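Local coordinates for 3'-5'-exonuclease (Saccharomyces cerevisiae, PDB 3E2V), which probably acts as a magnesium-dependent nuclease of the TatD family, cutting double-stranded DNA internally and trimming it from the 3' end, at residues L138-A149 and E183-L194; Y40-A48 and V75-L83. All blocks are in the same frame, centred on the assembly; numbering follows the deposited sequence.

Both contacts lie on the outside of the parallel beta barrel, each centred about 18 Å from the middle of the chain, and they share no helix or strand. Contact 1 sets helix 132-149 against the end of helix 174-187, the turn after it and the short helix 192-195; it is largely buried, yet a tyrosine, two asparagines and their hydrogen bonds run through its leucines and isoleucine. Contact 2 lays helix 40-49 on the loop leading into strand 82-87. It is only partly buried, and its side chains meet almost wholly through apolar groups, with no direct hydrogen bond across it. The two centres are about 29 Å apart and the contacts do not touch.

Contact 1 (L138-A149 and E183-L194); sequences LKELYDLMNQQA and EQLKISCLNDKL
With CG anti to the backbone N (chi1 -178°), the Y142 side chain swings out of its helix so that its hydroxyl reaches N191, whose own CG lies between backbone N and carbonyl carbon and turns the amide back toward the helix. N191 ND2 donates to Y142 OH at 2.9 Å and also to N146 OD1 at 3.0 Å, a fork that ties down the ring tip and the second amide together. The ring and the N191 amide planes stand 43° apart. One face of the ring takes L190 CD1, a CH-pi contact 3.9 Å from the centroid; N146 ND2 sits over the centre of the opposite face. N191 OD1 accepts from L194 N in a nearly straight bond, so this asparagine is the N-cap of helix 192-195 and its amide group grips both segments. L194 enters helix 132-149 as a knob into a hole lined by Y142, M145, N146 and A149. In this TatD-type TIM barrel the axes of helix segments 138-149 and 183-187 cross at -37° outside the strands, and M145 and S188 both reach I159 of strand 156-165. Toward the start of the segments, I187 uses both its branches: CG2 lies 3.7 Å from Y142 CD1 and also meets M145 SD, while CD1 presses on L138 CD2 at 3.5 Å. L141 CD2 packs on the extended Q184 side chain, whose amide bonds to V89 N and F180 O. At the other end K193 CD rests 3.6 Å from A149 CB, and a water links K193 NZ to N146 O.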
# COMPACT_ATOMS: atom_id res chain seq x y z
N LEU A 138 -5.75 -20.29 4.36
CA LEU A 138 -4.45 -20.07 3.74
C LEU A 138 -4.38 -20.71 2.35
O LEU A 138 -3.86 -20.12 1.40
CB LEU A 138 -3.34 -20.59 4.65
CG LEU A 138 -3.02 -19.69 5.84
CD1 LEU A 138 -2.26 -20.48 6.89
CD2 LEU A 138 -2.21 -18.45 5.41
N LYS A 139 -4.96 -21.91 2.22
CA LYS A 139 -5.08 -22.53 0.90
C LYS A 139 -5.89 -21.67 -0.08
O LYS A 139 -5.50 -21.50 -1.23
CB LYS A 139 -5.75 -23.90 1.05
CG LYS A 139 -5.92 -24.61 -0.27
CD LYS A 139 -6.33 -26.07 -0.07
CE LYS A 139 -6.16 -26.85 -1.35
NZ LYS A 139 -7.05 -26.31 -2.41
N GLU A 140 -7.01 -21.13 0.39
CA GLU A 140 -7.86 -20.28 -0.43
C GLU A 140 -7.07 -19.07 -0.93
O GLU A 140 -7.15 -18.71 -2.11
CB GLU A 140 -9.08 -19.84 0.38
CG GLU A 140 -10.00 -18.89 -0.39
CD GLU A 140 -11.13 -18.34 0.46
OE1 GLU A 140 -11.36 -18.86 1.57
OE2 GLU A 140 -11.79 -17.38 -0.00
N LEU A 141 -6.28 -18.47 -0.04
CA LEU A 141 -5.47 -17.32 -0.40
C LEU A 141 -4.38 -17.64 -1.43
O LEU A 141 -4.22 -16.93 -2.42
CB LEU A 141 -4.87 -16.71 0.87
CG LEU A 141 -4.00 -15.47 0.68
CD1 LEU A 141 -4.80 -14.32 0.06
CD2 LEU A 141 -3.44 -15.06 2.02
N TYR A 142 -3.64 -18.73 -1.19
CA TYR A 142 -2.64 -19.23 -2.15
C TYR A 142 -3.26 -19.49 -3.51
O TYR A 142 -2.75 -19.05 -4.56
CB TYR A 142 -2.03 -20.52 -1.59
CG TYR A 142 -0.93 -21.14 -2.43
CD1 TYR A 142 0.22 -20.42 -2.75
CD2 TYR A 142 -1.03 -22.45 -2.88
CE1 TYR A 142 1.25 -20.98 -3.50
CE2 TYR A 142 -0.00 -23.02 -3.63
CZ TYR A 142 1.13 -22.28 -3.93
OH TYR A 142 2.16 -22.83 -4.67
N ASP A 143 -4.39 -20.19 -3.49
CA ASP A 143 -5.10 -20.50 -4.74
C ASP A 143 -5.50 -19.24 -5.51
O ASP A 143 -5.32 -19.17 -6.72
CB ASP A 143 -6.33 -21.36 -4.46
CG ASP A 143 -5.98 -22.82 -4.13
OD1 ASP A 143 -4.80 -23.24 -4.29
OD2 ASP A 143 -6.90 -23.53 -3.67
N LEU A 144 -6.00 -18.23 -4.79
CA LEU A 144 -6.35 -16.96 -5.41
C LEU A 144 -5.15 -16.27 -6.06
O LEU A 144 -5.21 -15.82 -7.20
CB LEU A 144 -6.97 -16.02 -4.37
CG LEU A 144 -7.43 -14.66 -4.90
CD1 LEU A 144 -8.52 -14.85 -5.95
CD2 LEU A 144 -7.95 -13.82 -3.73
N MET A 145 -4.04 -16.20 -5.32
CA MET A 145 -2.81 -15.62 -5.85
C MET A 145 -2.36 -16.36 -7.11
O MET A 145 -2.05 -15.72 -8.11
CB MET A 145 -1.69 -15.67 -4.79
CG MET A 145 -1.92 -14.77 -3.60
SD MET A 145 -0.51 -14.87 -2.40
CE MET A 145 -1.09 -13.70 -1.13
N ASN A 146 -2.37 -17.69 -7.09
CA ASN A 146 -1.98 -18.44 -8.27
C ASN A 146 -2.90 -18.23 -9.46
O ASN A 146 -2.42 -18.05 -10.57
CB ASN A 146 -1.86 -19.93 -7.94
CG ASN A 146 -0.66 -20.22 -7.11
OD1 ASN A 146 0.37 -19.55 -7.23
ND2 ASN A 146 -0.77 -21.23 -6.27
N GLN A 147 -4.21 -18.24 -9.21
CA GLN A 147 -5.20 -17.99 -10.27
C GLN A 147 -4.92 -16.64 -10.93
O GLN A 147 -4.91 -16.52 -12.15
CB GLN A 147 -6.63 -18.00 -9.70
CG GLN A 147 -7.70 -17.46 -10.68
CD GLN A 147 -9.05 -17.09 -10.05
OE1 GLN A 147 -9.15 -16.22 -9.17
NE2 GLN A 147 -10.12 -17.73 -10.54
N GLN A 148 -4.70 -15.62 -10.10
CA GLN A 148 -4.50 -14.28 -10.62
C GLN A 148 -3.13 -14.04 -11.25
O GLN A 148 -2.99 -13.18 -12.11
CB GLN A 148 -4.81 -13.24 -9.53
CG GLN A 148 -6.27 -13.29 -9.06
CD GLN A 148 -7.24 -12.94 -10.16
OE1 GLN A 148 -7.05 -11.95 -10.88
NE2 GLN A 148 -8.29 -13.75 -10.31
N ALA A 149 -2.13 -14.81 -10.83
CA ALA A 149 -0.78 -14.66 -11.36
C ALA A 149 -0.63 -15.36 -12.72
O ALA A 149 0.34 -15.09 -13.44
CB ALA A 149 0.24 -15.20 -10.37
N GLU A 183 2.84 -16.67 7.98
CA GLU A 183 2.29 -17.68 7.07
C GLU A 183 2.09 -17.13 5.65
O GLU A 183 2.31 -17.83 4.66
CB GLU A 183 0.98 -18.30 7.60
CG GLU A 183 1.17 -19.11 8.88
CD GLU A 183 2.20 -20.25 8.72
OE1 GLU A 183 2.08 -21.07 7.77
OE2 GLU A 183 3.14 -20.32 9.55
N GLN A 184 1.68 -15.86 5.56
CA GLN A 184 1.58 -15.23 4.24
C GLN A 184 2.93 -15.02 3.58
O GLN A 184 3.07 -15.15 2.37
CB GLN A 184 0.78 -13.92 4.33
CG GLN A 184 -0.71 -14.18 4.58
CD GLN A 184 -1.50 -12.88 4.65
OE1 GLN A 184 -2.02 -12.42 3.63
NE2 GLN A 184 -1.53 -12.26 5.83
N LEU A 185 3.95 -14.70 4.38
CA LEU A 185 5.29 -14.65 3.82
C LEU A 185 5.69 -16.01 3.26
O LEU A 185 6.30 -16.09 2.21
CB LEU A 185 6.31 -14.16 4.85
CG LEU A 185 6.19 -12.68 5.22
CD1 LEU A 185 7.10 -12.40 6.39
CD2 LEU A 185 6.51 -11.75 4.02
N LYS A 186 5.33 -17.08 3.97
CA LYS A 186 5.66 -18.41 3.47
C LYS A 186 4.96 -18.69 2.14
O LYS A 186 5.57 -19.16 1.18
CB LYS A 186 5.28 -19.48 4.49
CG LYS A 186 6.16 -19.52 5.73
CD LYS A 186 5.59 -20.55 6.71
CE LYS A 186 6.37 -20.57 8.02
NZ LYS A 186 5.68 -21.46 9.02
N ILE A 187 3.67 -18.39 2.09
CA ILE A 187 2.90 -18.57 0.86
C ILE A 187 3.53 -17.83 -0.31
O ILE A 187 3.61 -18.35 -1.41
CB ILE A 187 1.42 -18.14 1.05
CG1 ILE A 187 0.65 -19.25 1.78
CG2 ILE A 187 0.76 -17.77 -0.29
CD1 ILE A 187 -0.71 -18.79 2.23
N SER A 188 4.03 -16.62 -0.04
CA SER A 188 4.62 -15.78 -1.08
C SER A 188 5.92 -16.36 -1.65
O SER A 188 6.46 -15.85 -2.63
CB SER A 188 4.88 -14.37 -0.54
OG SER A 188 6.09 -14.32 0.21
N CYS A 189 6.44 -17.39 -0.97
CA CYS A 189 7.67 -18.11 -1.37
C CYS A 189 7.42 -19.51 -1.92
O CYS A 189 8.38 -20.21 -2.29
CB CYS A 189 8.65 -18.24 -0.18
SG CYS A 189 9.28 -16.68 0.47
N LEU A 190 6.15 -19.93 -1.99
CA LEU A 190 5.83 -21.35 -2.22
C LEU A 190 6.13 -21.88 -3.61
O LEU A 190 6.30 -23.10 -3.80
CB LEU A 190 4.37 -21.64 -1.90
CG LEU A 190 4.11 -22.08 -0.46
CD1 LEU A 190 2.67 -22.50 -0.31
CD2 LEU A 190 5.04 -23.20 0.04
N ASN A 191 6.16 -20.99 -4.59
CA ASN A 191 6.50 -21.38 -5.95
C ASN A 191 7.29 -20.28 -6.63
O ASN A 191 7.36 -19.15 -6.12
CB ASN A 191 5.24 -21.81 -6.73
CG ASN A 191 4.26 -20.65 -6.96
OD1 ASN A 191 4.63 -19.62 -7.51
ND2 ASN A 191 3.01 -20.85 -6.57
N ASP A 192 7.90 -20.58 -7.78
CA ASP A 192 8.80 -19.62 -8.43
C ASP A 192 8.13 -18.32 -8.85
O ASP A 192 8.71 -17.24 -8.72
CB ASP A 192 9.53 -20.25 -9.63
CG ASP A 192 10.55 -21.30 -9.22
OD1 ASP A 192 10.89 -21.43 -8.01
OD2 ASP A 192 11.03 -22.01 -10.12
N LYS A 193 6.90 -18.41 -9.34
CA LYS A 193 6.21 -17.23 -9.85
C LYS A 193 5.91 -16.25 -8.72
O LYS A 193 6.26 -15.07 -8.80
CB LYS A 193 4.94 -17.60 -10.59
CG LYS A 193 4.36 -16.45 -11.44
CD LYS A 193 3.01 -16.82 -12.08
CE LYS A 193 3.13 -17.86 -13.20
NZ LYS A 193 1.79 -18.37 -13.66
N LEU A 194 5.30 -16.74 -7.65
CA LEU A 194 5.01 -15.88 -6.50
C LEU A 194 6.28 -15.38 -5.83
O LEU A 194 6.31 -14.26 -5.35
CB LEU A 194 4.12 -16.58 -5.49
CG LEU A 194 2.71 -16.99 -5.98
CD1 LEU A 194 1.87 -17.49 -4.82
CD2 LEU A 194 2.01 -15.85 -6.74
O HOH W 1 -0.07 -19.01 -11.57

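Contact 2 (Y40-A48 and V75-L83); sequences YVKLLERAA and VKDLSPLKL
L44 meets the loop with both of its methyl branches. CD1 lies 3.5 Å from S79 OG and reaches on to L83 CD1, the two leucines approaching tip to tip, while CD2 packs on L81 CD2 at 4.0 Å. A chi1 of -66° sets CG of L44 opposite the carbonyl carbon, which carries its two methyls toward S79, L81 and L83. Cut back to an alanine here, L44 would lose both branches, and a gap would probably open beside S79 and L81, with L83 left without its apolar partner on the helix. One turn on, A48 CB sits 3.7 Å from P80 CG and also touches L81 CD1, which lies against A47 CB too; the small alanines let the proline and leucine come close to the helix backbone. At the start of the helix, V75 CG1 meets the edge of the Y40 ring, 3.5 Å from CE1, and V41 CG2 packs against both V75 and L78. Behind these contacts the loop is braced from within. S79 OG donates to L81 O at 2.7 Å, in the carbonyl plane and on a lone pair, and V75 O accepts from both L78 N and S79 N. A water donates to E45 OE2 and to L78 O, 2.7 Å from each. Farther out, R46 pairs with D39 and E358, and the Y40 ring meets that of H27. The loop connects helix 62-75 to strand 82-87 of the TIM barrel. Helix 40-49 packs beside it, with A47 and L81 both on V52 of the neighbouring strand 52-57 and L83 on A55.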
# COMPACT_ATOMS: atom_id res chain seq x y z
N TYR A 40 -15.34 7.32 -9.35
CA TYR A 40 -13.93 6.90 -9.49
C TYR A 40 -13.39 7.01 -10.90
O TYR A 40 -12.19 7.19 -11.08
CB TYR A 40 -13.67 5.53 -8.84
CG TYR A 40 -14.61 4.43 -9.28
CD1 TYR A 40 -14.41 3.76 -10.49
CD2 TYR A 40 -15.68 4.06 -8.49
CE1 TYR A 40 -15.27 2.75 -10.90
CE2 TYR A 40 -16.54 3.04 -8.89
CZ TYR A 40 -16.34 2.39 -10.09
OH TYR A 40 -17.20 1.39 -10.47
N VAL A 41 -14.24 6.94 -11.92
CA VAL A 41 -13.73 7.15 -13.28
C VAL A 41 -13.27 8.61 -13.46
O VAL A 41 -12.16 8.85 -13.94
CB VAL A 41 -14.71 6.64 -14.39
CG1 VAL A 41 -14.24 7.07 -15.76
CG2 VAL A 41 -14.80 5.12 -14.33
N LYS A 42 -14.07 9.58 -13.01
CA LYS A 42 -13.65 10.99 -13.03
C LYS A 42 -12.41 11.25 -12.15
O LYS A 42 -11.53 12.05 -12.50
CB LYS A 42 -14.79 11.93 -12.63
CG LYS A 42 -15.78 12.14 -13.77
CD LYS A 42 -16.99 12.90 -13.29
CE LYS A 42 -18.10 12.90 -14.34
NZ LYS A 42 -18.00 14.08 -15.23
N LEU A 43 -12.35 10.54 -11.03
CA LEU A 43 -11.18 10.57 -10.18
C LEU A 43 -9.93 10.17 -10.97
O LEU A 43 -8.87 10.79 -10.84
CB LEU A 43 -11.38 9.62 -9.00
CG LEU A 43 -10.20 9.52 -8.04
CD1 LEU A 43 -10.65 9.74 -6.62
CD2 LEU A 43 -9.47 8.20 -8.23
N LEU A 44 -10.05 9.11 -11.76
CA LEU A 44 -8.91 8.64 -12.55
C LEU A 44 -8.56 9.62 -13.65
O LEU A 44 -7.38 9.80 -13.95
CB LEU A 44 -9.17 7.22 -13.07
CG LEU A 44 -9.26 6.14 -11.97
CD1 LEU A 44 -9.89 4.84 -12.49
CD2 LEU A 44 -7.90 5.85 -11.30
N GLU A 45 -9.57 10.25 -14.24
CA GLU A 45 -9.35 11.33 -15.22
C GLU A 45 -8.59 12.51 -14.60
O GLU A 45 -7.68 13.06 -15.23
CB GLU A 45 -10.69 11.76 -15.84
CG GLU A 45 -11.31 10.64 -16.68
CD GLU A 45 -12.73 10.92 -17.17
OE1 GLU A 45 -13.35 11.92 -16.77
OE2 GLU A 45 -13.21 10.10 -17.99
N ARG A 46 -8.95 12.90 -13.38
CA ARG A 46 -8.23 13.96 -12.67
C ARG A 46 -6.77 13.57 -12.45
O ARG A 46 -5.86 14.39 -12.66
CB ARG A 46 -8.87 14.30 -11.32
CG ARG A 46 -10.21 15.00 -11.46
CD ARG A 46 -10.70 15.49 -10.13
NE ARG A 46 -11.19 14.44 -9.21
CZ ARG A 46 -12.42 13.92 -9.27
NH1 ARG A 46 -13.26 14.25 -10.25
NH2 ARG A 46 -12.78 13.02 -8.36
N ALA A 47 -6.54 12.33 -12.03
CA ALA A 47 -5.17 11.87 -11.81
C ALA A 47 -4.34 11.89 -13.10
O ALA A 47 -3.19 12.33 -13.11
CB ALA A 47 -5.19 10.46 -11.18
N ALA A 48 -4.94 11.43 -14.20
CA ALA A 48 -4.24 11.38 -15.50
C ALA A 48 -3.88 12.80 -15.96
O ALA A 48 -2.78 13.05 -16.49
CB ALA A 48 -5.09 10.69 -16.54
N VAL A 75 -12.93 -1.34 -14.67
CA VAL A 75 -12.49 -0.08 -15.30
C VAL A 75 -11.35 -0.19 -16.33
O VAL A 75 -10.86 0.83 -16.80
CB VAL A 75 -12.15 1.02 -14.27
CG1 VAL A 75 -13.34 1.35 -13.43
CG2 VAL A 75 -10.93 0.66 -13.40
N LYS A 76 -10.96 -1.41 -16.71
CA LYS A 76 -9.79 -1.57 -17.61
C LYS A 76 -9.93 -0.82 -18.93
O LYS A 76 -8.92 -0.39 -19.53
CB LYS A 76 -9.48 -3.06 -17.87
CG LYS A 76 -10.45 -3.77 -18.81
CD LYS A 76 -10.23 -5.29 -18.83
CE LYS A 76 -11.02 -5.93 -19.97
NZ LYS A 76 -11.50 -7.30 -19.63
N ASP A 77 -11.16 -0.66 -19.39
CA ASP A 77 -11.43 0.04 -20.64
C ASP A 77 -11.94 1.46 -20.41
O ASP A 77 -12.30 2.14 -21.37
CB ASP A 77 -12.41 -0.76 -21.50
CG ASP A 77 -11.84 -2.09 -21.95
OD1 ASP A 77 -10.71 -2.13 -22.50
OD2 ASP A 77 -12.51 -3.12 -21.76
N LEU A 78 -11.98 1.89 -19.15
CA LEU A 78 -12.45 3.24 -18.81
C LEU A 78 -11.40 4.12 -18.14
O LEU A 78 -11.52 5.34 -18.14
CB LEU A 78 -13.70 3.18 -17.92
CG LEU A 78 -14.94 2.50 -18.51
CD1 LEU A 78 -15.93 2.15 -17.43
CD2 LEU A 78 -15.58 3.36 -19.59
N SER A 79 -10.37 3.49 -17.57
CA SER A 79 -9.36 4.20 -16.79
C SER A 79 -8.23 4.69 -17.68
O SER A 79 -7.62 3.89 -18.39
CB SER A 79 -8.78 3.28 -15.72
OG SER A 79 -7.70 3.93 -15.05
N PRO A 80 -7.94 6.00 -17.64
CA PRO A 80 -6.75 6.49 -18.33
C PRO A 80 -5.45 6.19 -17.57
O PRO A 80 -4.36 6.46 -18.09
CB PRO A 80 -7.01 7.99 -18.43
CG PRO A 80 -7.85 8.31 -17.26
CD PRO A 80 -8.70 7.10 -17.00
N LEU A 81 -5.55 5.68 -16.34
CA LEU A 81 -4.39 5.15 -15.61
C LEU A 81 -4.29 3.66 -15.82
O LEU A 81 -5.31 2.97 -15.89
CB LEU A 81 -4.50 5.40 -14.11
CG LEU A 81 -3.99 6.71 -13.52
CD1 LEU A 81 -4.74 7.92 -14.03
CD2 LEU A 81 -4.07 6.65 -12.01
N LYS A 82 -3.07 3.14 -15.91
CA LYS A 82 -2.88 1.71 -15.85
C LYS A 82 -2.94 1.31 -14.38
O LYS A 82 -2.14 1.78 -13.57
CB LYS A 82 -1.56 1.28 -16.49
CG LYS A 82 -1.32 -0.22 -16.48
CD LYS A 82 -2.35 -0.98 -17.32
CE LYS A 82 -2.20 -2.48 -17.16
NZ LYS A 82 -3.47 -3.20 -17.46
N LEU A 83 -3.91 0.46 -14.05
CA LEU A 83 -4.10 0.02 -12.67
C LEU A 83 -3.62 -1.39 -12.46
O LEU A 83 -3.96 -2.32 -13.22
CB LEU A 83 -5.56 0.12 -12.28
CG LEU A 83 -6.17 1.52 -12.32
CD1 LEU A 83 -7.65 1.46 -12.01
CD2 LEU A 83 -5.49 2.46 -11.36
O HOH W 2 -12.90 7.57 -18.90